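Local coordinates for aspartate aminotransferase (Giardia lamblia, PDB 3MEB), which probably catalyses transfer of an amino group from L-aspartate to 2-oxoglutarate, giving oxaloacetate and L-glutamate, with pyridoxal 5'-phosphate as its cofactor, at residues A[211-216]-A[388-394]; A[175-179]-A[215-219]; A[54-60]-A[419-425]. All blocks are in the same frame, centred on the assembly; numbering follows the deposited sequence.

Contact 1. Residues A[211-216]-A[388-394]; sequences AHNPSG and AIGMFTF. With SO4 (sulfate ion), chain C.
The ring of Phe392 meets the amide of Asn213 at one corner. CE2 comes within 3.6 Å of Asn213 ND2, and with amide and ring planes turned 36° from each other the approach is neither stacked nor edge-on. One face of this ring is covered by CB of its own neighbour Met391, and the guanidinium of Arg419 makes a cation-pi contact on the opposite face, while a sulfate oxygen lies near the ring plane at its edge, with O3 4.0 Å from Phe392 CZ. The second ring, Phe394, runs alongside Pro214, both side chains pointing the same way. Phe394 CE1 closes to 3.3 Å on Pro214 CG, which is tight packing, and Ser215 CA also approaches the ring obliquely. The torsion that swings Phe394 CG away from its own N (chi1 -152°) lays the ring beside the proline.

Away from the two rings the backbones join directly. Ile389 N donates to Gly216 O over 2.9 Å, and Gly216 CA returns a CA-H...O contact to Ile389 O. Further along, a water spans the gap, donating to Ser215 O at 2.6 Å and accepting from Phe394 N at 2.8 Å. Within segment 211-216, Ser215 OG and His212 ND1 are hydrogen-bonded, which restrains rotation of the imidazole.

Asn213 has both ends of its amide in use: ND2 gives a nearly straight bond of 3.0 Å to sulfate O1, and OD1 accepts from Arg419 NH1. Its side chain also reaches the cofactor. The peptide between Asn213 and Pro214 is cis, and this Asn-cis-Pro turn beside pyridoxal phosphate is characteristic of the active site in the aspartate aminotransferase fold of pyridoxal phosphate enzymes.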
# COMPACT_ATOMS: atom_id res chain seq x y z
N ALA A 211 8.42 -22.71 -7.34
CA ALA A 211 6.98 -22.94 -7.17
C ALA A 211 6.16 -22.08 -8.14
O ALA A 211 5.27 -21.37 -7.74
CB ALA A 211 6.56 -22.72 -5.67
N HIS A 212 6.49 -22.17 -9.43
CA HIS A 212 5.77 -21.47 -10.46
C HIS A 212 4.25 -21.63 -10.27
O HIS A 212 3.73 -22.71 -10.02
CB HIS A 212 6.18 -21.97 -11.83
CG HIS A 212 5.43 -21.35 -12.96
ND1 HIS A 212 4.25 -21.88 -13.44
CD2 HIS A 212 5.69 -20.26 -13.71
CE1 HIS A 212 3.84 -21.15 -14.47
NE2 HIS A 212 4.69 -20.16 -14.65
N ASN A 213 3.57 -20.50 -10.35
CA ASN A 213 2.13 -20.39 -10.08
C ASN A 213 1.52 -19.96 -11.42
O ASN A 213 1.82 -18.87 -11.87
CB ASN A 213 1.94 -19.34 -9.02
CG ASN A 213 0.52 -19.11 -8.66
OD1 ASN A 213 -0.41 -19.63 -9.27
ND2 ASN A 213 0.33 -18.31 -7.62
N PRO A 214 0.64 -20.80 -12.03
CA PRO A 214 -0.14 -21.87 -11.40
C PRO A 214 0.31 -23.31 -11.60
O PRO A 214 -0.29 -24.21 -10.99
CB PRO A 214 -1.49 -21.67 -12.06
CG PRO A 214 -1.10 -21.36 -13.51
CD PRO A 214 0.17 -20.53 -13.40
N SER A 215 1.36 -23.53 -12.41
CA SER A 215 1.66 -24.87 -13.03
C SER A 215 2.31 -25.83 -12.07
O SER A 215 2.12 -27.04 -12.18
CB SER A 215 2.56 -24.74 -14.25
OG SER A 215 3.92 -24.57 -13.92
N GLY A 216 3.13 -25.31 -11.16
CA GLY A 216 3.82 -26.16 -10.18
C GLY A 216 4.98 -26.91 -10.80
O GLY A 216 5.48 -27.89 -10.21
N ALA A 388 4.00 -31.81 -8.18
CA ALA A 388 3.84 -30.37 -8.26
C ALA A 388 4.66 -29.75 -7.16
O ALA A 388 4.76 -30.32 -6.06
CB ALA A 388 2.35 -29.98 -8.13
N ILE A 389 5.25 -28.61 -7.46
CA ILE A 389 6.08 -27.87 -6.52
C ILE A 389 5.30 -26.70 -5.95
O ILE A 389 4.75 -25.89 -6.72
CB ILE A 389 7.35 -27.30 -7.22
CG1 ILE A 389 8.16 -28.42 -7.89
CG2 ILE A 389 8.21 -26.55 -6.25
CD1 ILE A 389 8.60 -29.52 -6.96
N GLY A 390 5.30 -26.57 -4.62
CA GLY A 390 4.64 -25.47 -3.96
C GLY A 390 3.32 -25.84 -3.32
O GLY A 390 3.13 -26.96 -2.85
N MET A 391 2.41 -24.88 -3.33
CA MET A 391 1.11 -25.04 -2.73
C MET A 391 0.04 -25.69 -3.61
O MET A 391 -0.97 -26.14 -3.08
CB MET A 391 0.57 -23.67 -2.33
CG MET A 391 1.17 -23.10 -1.09
SD MET A 391 0.31 -21.59 -0.59
CE MET A 391 1.13 -21.30 0.99
N PHE A 392 0.23 -25.67 -4.93
CA PHE A 392 -0.86 -26.00 -5.83
C PHE A 392 -0.64 -27.30 -6.61
O PHE A 392 0.49 -27.86 -6.70
CB PHE A 392 -1.14 -24.87 -6.82
CG PHE A 392 -1.33 -23.50 -6.18
CD1 PHE A 392 -2.53 -23.17 -5.52
CD2 PHE A 392 -0.33 -22.55 -6.25
CE1 PHE A 392 -2.71 -21.92 -4.95
CE2 PHE A 392 -0.49 -21.27 -5.65
CZ PHE A 392 -1.68 -20.96 -5.01
N THR A 393 -1.74 -27.80 -7.16
CA THR A 393 -1.69 -28.71 -8.27
C THR A 393 -2.46 -28.08 -9.43
O THR A 393 -3.61 -27.61 -9.27
CB THR A 393 -2.22 -30.13 -7.92
OG1 THR A 393 -1.54 -30.65 -6.75
CG2 THR A 393 -2.00 -31.06 -9.08
N PHE A 394 -1.85 -28.04 -10.60
CA PHE A 394 -2.53 -27.61 -11.81
C PHE A 394 -3.26 -28.85 -12.26
O PHE A 394 -2.72 -29.65 -13.01
CB PHE A 394 -1.50 -27.10 -12.82
CG PHE A 394 -2.01 -26.05 -13.80
CD1 PHE A 394 -2.65 -24.90 -13.36
CD2 PHE A 394 -1.76 -26.18 -15.14
CE1 PHE A 394 -3.09 -23.92 -14.28
CE2 PHE A 394 -2.19 -25.21 -16.07
CZ PHE A 394 -2.85 -24.08 -15.63
S SO4 C . -2.73 -16.84 -5.14
O1 SO4 C . -2.22 -17.18 -6.49
O2 SO4 C . -3.93 -17.60 -4.80
O3 SO4 C . -1.68 -17.08 -4.19
O4 SO4 C . -3.03 -15.43 -5.18
O HOH W 1 0.86 -28.82 -10.80

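Contact 2. Residues A[175-179]-A[215-219]; sequences EYTYL and SGIDF. With EDO (1,2-ethanediol), chain J.
Tyr178 spans this contact, its hydroxyl bonded to Ile217 O and its ring edge turned to Phe219. Segment 215-219 begins with an ST turn, in which Ser215 OG accepts from Ile217 N (3.1 Å); the same OG also pairs with His212 ND1. Segment 175-179 leaves strand 174-176, the outermost strand on its side of the large mixed sheet of this aminotransferase.

The close part is the polar and aromatic end. Tyr178 OH donates to Ile217 O at 2.7 Å, a short bond in which the hydroxyl is tilted 17° from the carbonyl plane. Tyr178 reaches that carbonyl, although its CB does not head there, because its CG stands opposite the backbone N (chi1 -160°). The Tyr178 and Phe219 rings form a T-shaped pair, with planes 64° apart and centroids separated by 5.5 Å; the tyrosine supplies the edge, and its CE1 lies 3.8 Å from Phe219 CZ over the phenylalanine face. Tyr176 CE1 adds a looser touch near the plane of the Phe219 ring. His212 stacks on Tyr178 and Trp224 packs edge-to-face with Phe219, so the pair belongs to a larger aromatic cluster.

Looser packing prevails around Leu179, which like Ile217 is only partly buried. The two side chains cross at about a right angle, Leu179 CD2 standing 4.1 Å from Ile217 CG1, while Leu179 CD1 rests 4.0 Å from Ser215 CB. The contact here is by van der Waals packing, mostly of aliphatic carbons.

An ethanediol, probably from the crystallisation liquor, sits beside the tight end: its O2 accepts weakly from Phe219 N, and its O1 donates to Tyr178 OH over 2.7 Å, so this hydroxyl both gives and receives a bond.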
# COMPACT_ATOMS: atom_id res chain seq x y z
N GLU A 175 5.93 -12.99 -24.68
CA GLU A 175 5.93 -14.22 -23.94
C GLU A 175 7.14 -15.06 -24.34
O GLU A 175 7.61 -15.01 -25.48
CB GLU A 175 4.65 -14.98 -24.19
CG GLU A 175 3.38 -14.24 -23.75
CD GLU A 175 2.13 -15.07 -24.00
OE1 GLU A 175 1.85 -15.36 -25.17
OE2 GLU A 175 1.46 -15.45 -23.02
N TYR A 176 7.61 -15.85 -23.40
CA TYR A 176 8.54 -16.92 -23.71
C TYR A 176 7.83 -18.24 -23.42
O TYR A 176 6.94 -18.30 -22.57
CB TYR A 176 9.86 -16.80 -22.95
CG TYR A 176 9.80 -16.82 -21.44
CD1 TYR A 176 9.88 -18.03 -20.75
CD2 TYR A 176 9.69 -15.66 -20.71
CE1 TYR A 176 9.85 -18.08 -19.39
CE2 TYR A 176 9.65 -15.69 -19.31
CZ TYR A 176 9.70 -16.90 -18.66
OH TYR A 176 9.68 -16.95 -17.30
N THR A 177 8.20 -19.27 -24.17
CA THR A 177 7.58 -20.56 -24.01
C THR A 177 7.87 -21.09 -22.60
O THR A 177 9.02 -21.11 -22.13
CB THR A 177 8.13 -21.58 -25.02
OG1 THR A 177 7.72 -21.19 -26.33
CG2 THR A 177 7.62 -22.97 -24.72
N TYR A 178 6.80 -21.52 -21.96
CA TYR A 178 6.92 -22.19 -20.68
C TYR A 178 6.44 -23.64 -20.82
O TYR A 178 7.27 -24.48 -21.15
CB TYR A 178 6.26 -21.37 -19.58
CG TYR A 178 6.76 -21.76 -18.20
CD1 TYR A 178 7.99 -21.31 -17.74
CD2 TYR A 178 6.01 -22.57 -17.38
CE1 TYR A 178 8.45 -21.65 -16.50
CE2 TYR A 178 6.49 -22.94 -16.09
CZ TYR A 178 7.71 -22.45 -15.68
OH TYR A 178 8.23 -22.76 -14.45
N LEU A 179 5.16 -23.96 -20.61
CA LEU A 179 4.67 -25.36 -20.74
C LEU A 179 4.49 -25.76 -22.18
O LEU A 179 4.32 -24.90 -23.05
CB LEU A 179 3.33 -25.54 -20.04
CG LEU A 179 3.26 -25.28 -18.53
CD1 LEU A 179 1.81 -25.53 -18.05
CD2 LEU A 179 4.29 -26.14 -17.78
N SER A 215 1.36 -23.53 -12.41
CA SER A 215 1.66 -24.87 -13.03
C SER A 215 2.31 -25.83 -12.07
O SER A 215 2.12 -27.04 -12.18
CB SER A 215 2.56 -24.74 -14.25
OG SER A 215 3.92 -24.57 -13.92
N GLY A 216 3.13 -25.31 -11.16
CA GLY A 216 3.82 -26.16 -10.18
C GLY A 216 4.98 -26.91 -10.80
O GLY A 216 5.48 -27.89 -10.21
N ILE A 217 5.33 -26.53 -12.04
CA ILE A 217 6.47 -27.11 -12.76
C ILE A 217 7.54 -26.03 -12.81
O ILE A 217 7.25 -24.91 -13.22
CB ILE A 217 6.11 -27.48 -14.24
CG1 ILE A 217 4.81 -28.31 -14.34
CG2 ILE A 217 7.26 -28.21 -14.92
CD1 ILE A 217 4.70 -29.42 -13.37
N ASP A 218 8.76 -26.36 -12.38
CA ASP A 218 9.84 -25.39 -12.27
C ASP A 218 10.98 -25.79 -13.23
O ASP A 218 11.14 -26.96 -13.56
CB ASP A 218 10.41 -25.38 -10.81
CG ASP A 218 9.53 -24.63 -9.79
OD1 ASP A 218 8.51 -23.98 -10.14
OD2 ASP A 218 9.90 -24.69 -8.57
N PHE A 219 11.76 -24.82 -13.66
CA PHE A 219 13.09 -25.12 -14.19
C PHE A 219 13.89 -25.87 -13.12
O PHE A 219 13.91 -25.47 -11.95
CB PHE A 219 13.88 -23.86 -14.55
CG PHE A 219 13.23 -22.97 -15.61
CD1 PHE A 219 12.81 -23.47 -16.82
CD2 PHE A 219 13.11 -21.60 -15.40
CE1 PHE A 219 12.26 -22.66 -17.75
CE2 PHE A 219 12.58 -20.79 -16.35
CZ PHE A 219 12.14 -21.29 -17.52
C1 EDO J . 10.44 -20.83 -13.19
O1 EDO J . 9.10 -20.37 -13.48
C2 EDO J . 10.44 -21.75 -11.97
O2 EDO J . 11.60 -22.56 -11.87

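Contact 3. Residues A[54-60]-A[419-425]. With EDO (1,2-ethanediol), chain F; SO4 (sulfate ion), chain C.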
# COMPACT_ATOMS: atom_id res chain seq x y z
N LEU A 54 -10.38 -24.67 -1.86
CA LEU A 54 -9.11 -25.09 -2.49
C LEU A 54 -8.70 -24.02 -3.51
O LEU A 54 -8.19 -24.33 -4.57
CB LEU A 54 -9.27 -26.45 -3.18
CG LEU A 54 -9.78 -27.59 -2.30
CD1 LEU A 54 -10.04 -28.88 -3.15
CD2 LEU A 54 -8.74 -27.86 -1.22
N GLY A 55 -8.95 -22.77 -3.15
CA GLY A 55 -8.85 -21.63 -4.06
C GLY A 55 -7.56 -20.86 -3.87
O GLY A 55 -6.51 -21.28 -4.37
N VAL A 56 -7.64 -19.76 -3.15
CA VAL A 56 -6.51 -18.92 -2.78
C VAL A 56 -5.40 -19.77 -2.11
O VAL A 56 -5.68 -20.64 -1.27
CB VAL A 56 -6.96 -17.76 -1.83
CG1 VAL A 56 -5.76 -16.95 -1.32
CG2 VAL A 56 -7.98 -16.85 -2.53
N GLY A 57 -4.16 -19.53 -2.50
CA GLY A 57 -3.05 -20.22 -1.88
C GLY A 57 -2.76 -19.59 -0.53
O GLY A 57 -1.96 -18.67 -0.43
N ALA A 58 -3.39 -20.12 0.49
CA ALA A 58 -3.19 -19.64 1.84
C ALA A 58 -3.09 -20.83 2.75
O ALA A 58 -4.00 -21.64 2.82
CB ALA A 58 -4.37 -18.75 2.25
N TYR A 59 -1.99 -20.92 3.48
CA TYR A 59 -1.80 -22.07 4.35
C TYR A 59 -2.98 -22.31 5.31
O TYR A 59 -3.57 -21.37 5.81
CB TYR A 59 -0.47 -22.00 5.11
CG TYR A 59 -0.25 -23.29 5.87
CD1 TYR A 59 0.03 -24.47 5.19
CD2 TYR A 59 -0.44 -23.35 7.23
CE1 TYR A 59 0.18 -25.66 5.86
CE2 TYR A 59 -0.30 -24.53 7.93
CZ TYR A 59 0.01 -25.69 7.24
OH TYR A 59 0.14 -26.84 7.93
N ARG A 60 -3.34 -23.58 5.53
CA ARG A 60 -4.28 -23.97 6.59
C ARG A 60 -3.71 -25.15 7.34
O ARG A 60 -3.00 -25.96 6.76
CB ARG A 60 -5.71 -24.30 6.04
CG ARG A 60 -6.35 -23.21 5.16
CD ARG A 60 -7.06 -22.21 6.03
NE ARG A 60 -7.66 -21.04 5.39
CZ ARG A 60 -7.06 -19.87 5.20
NH1 ARG A 60 -5.77 -19.70 5.48
NH2 ARG A 60 -7.75 -18.85 4.68
N ARG A 419 -6.67 -25.18 -11.01
CA ARG A 419 -5.65 -25.01 -9.99
C ARG A 419 -6.26 -25.31 -8.62
O ARG A 419 -7.31 -24.77 -8.27
CB ARG A 419 -5.07 -23.59 -10.04
CG ARG A 419 -3.80 -23.45 -9.21
CD ARG A 419 -3.38 -22.02 -8.96
NE ARG A 419 -4.15 -21.38 -7.91
CZ ARG A 419 -3.98 -20.12 -7.50
NH1 ARG A 419 -3.01 -19.35 -8.02
NH2 ARG A 419 -4.78 -19.63 -6.56
N MET A 420 -5.62 -26.20 -7.87
CA MET A 420 -6.06 -26.57 -6.55
C MET A 420 -5.02 -26.23 -5.48
O MET A 420 -3.84 -26.61 -5.62
CB MET A 420 -6.37 -28.07 -6.52
CG MET A 420 -6.67 -28.68 -5.14
SD MET A 420 -6.63 -30.50 -5.12
CE MET A 420 -8.13 -30.79 -6.09
N SER A 421 -5.45 -25.51 -4.44
CA SER A 421 -4.62 -25.22 -3.30
C SER A 421 -4.69 -26.39 -2.35
O SER A 421 -5.66 -26.60 -1.70
CB SER A 421 -5.05 -23.97 -2.58
OG SER A 421 -4.23 -23.82 -1.43
N MET A 422 -3.58 -27.10 -2.26
CA MET A 422 -3.47 -28.31 -1.47
C MET A 422 -3.62 -28.02 0.01
O MET A 422 -3.98 -28.91 0.78
CB MET A 422 -2.11 -28.95 -1.77
CG MET A 422 -1.92 -29.31 -3.26
SD MET A 422 -3.32 -30.13 -3.99
CE MET A 422 -2.92 -31.87 -3.70
N CYS A 423 -3.32 -26.77 0.40
CA CYS A 423 -3.43 -26.25 1.78
C CYS A 423 -4.84 -26.35 2.37
O CYS A 423 -5.01 -26.42 3.58
CB CYS A 423 -3.07 -24.75 1.77
SG CYS A 423 -1.37 -24.34 1.39
N GLY A 424 -5.85 -26.37 1.50
CA GLY A 424 -7.24 -26.57 1.94
C GLY A 424 -7.67 -28.01 2.24
O GLY A 424 -8.78 -28.22 2.73
N LEU A 425 -6.80 -28.98 1.97
CA LEU A 425 -7.09 -30.38 2.24
C LEU A 425 -6.71 -30.72 3.65
O LEU A 425 -5.76 -30.15 4.20
CB LEU A 425 -6.33 -31.29 1.31
CG LEU A 425 -6.61 -31.09 -0.18
CD1 LEU A 425 -5.47 -31.75 -0.98
CD2 LEU A 425 -7.94 -31.67 -0.59
C1 EDO F . -7.54 -21.70 1.58
O1 EDO F . -7.52 -20.65 0.60
C2 EDO F . -6.87 -22.96 1.04
O2 EDO F . -5.53 -22.62 0.69
S SO4 C . -2.73 -16.84 -5.14
O1 SO4 C . -2.22 -17.18 -6.49
O2 SO4 C . -3.93 -17.60 -4.80
O3 SO4 C . -1.68 -17.08 -4.19
O4 SO4 C . -3.03 -15.43 -5.18
O HOH W 2 -6.03 -23.03 -6.44
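Arg419 turns its guanidinium edge to Gly55: NH2 donates to Gly55 O over 3.2 Å, arriving from above the carbonyl plane. The side chain leaves the backbone extended and then bends at its third torsion (chi3 78°), which folds the head toward segment 54-60. There NH1 and NH2 take separate sulfate oxygens, O1 and O2, each at 2.8 Å. Gly57 N donates to that same O2, and a water accepts from Arg419 NE and may donate to Gly55 O.

Ser421 N is hydrogen-bonded to Leu54 O (3.0 Å), joining segment 54-60 to strand 419-421. Ser421 OG, anti to the backbone N (chi1 176°), lies 2.8 Å from O2 of an ethanediol whose O1 donates to Val56 O. Leu54 sends its two methyls to different places: CD1 lies alongside Met420 CG, and CD2 packs against Gly424 and Leu425 CD2. In aspartate aminotransferases an arginine at this position binds the substrate alpha-carboxylate, and the sulfate held here is consistent with such a site. Tyr90 of the second subunit packs on Val56.

Beyond the strand a 3-10 turn, 422-424, presents Cys423, whose CB is 3.4 Å from Ala58 O. Its SG lies obliquely beside the Tyr59 ring, 4.1 Å from CD1. Arg60 starts toward Cys423 O with CB at 3.3 Å, then turns off at chi2 (-86°), and its NH1 reaches Tyr59 O and Glu89 of the second subunit.

How the contacts relate
From the N terminus, residues 54-60 come first and pair with 419-425, so contact 3 closes a loop of 358 residues that encloses both other contacts. Contact 2 closes a short loop of 35 residues, from the outer sheet strand 174-176 to the loop before helix 221-234. Contact 1 opens at 211-216, just before contact 2 closes at 215-219, and runs 171 residues on to 388-394; the two share Ser215 and Gly216, and the Asp218 carboxylate probably accepts from Ala211 N and His212 N. Contacts 1 and 3 meet through strands 392-394 and 419-421, antiparallel neighbours, and through one sulfate. Contacts 2 and 3 do not touch.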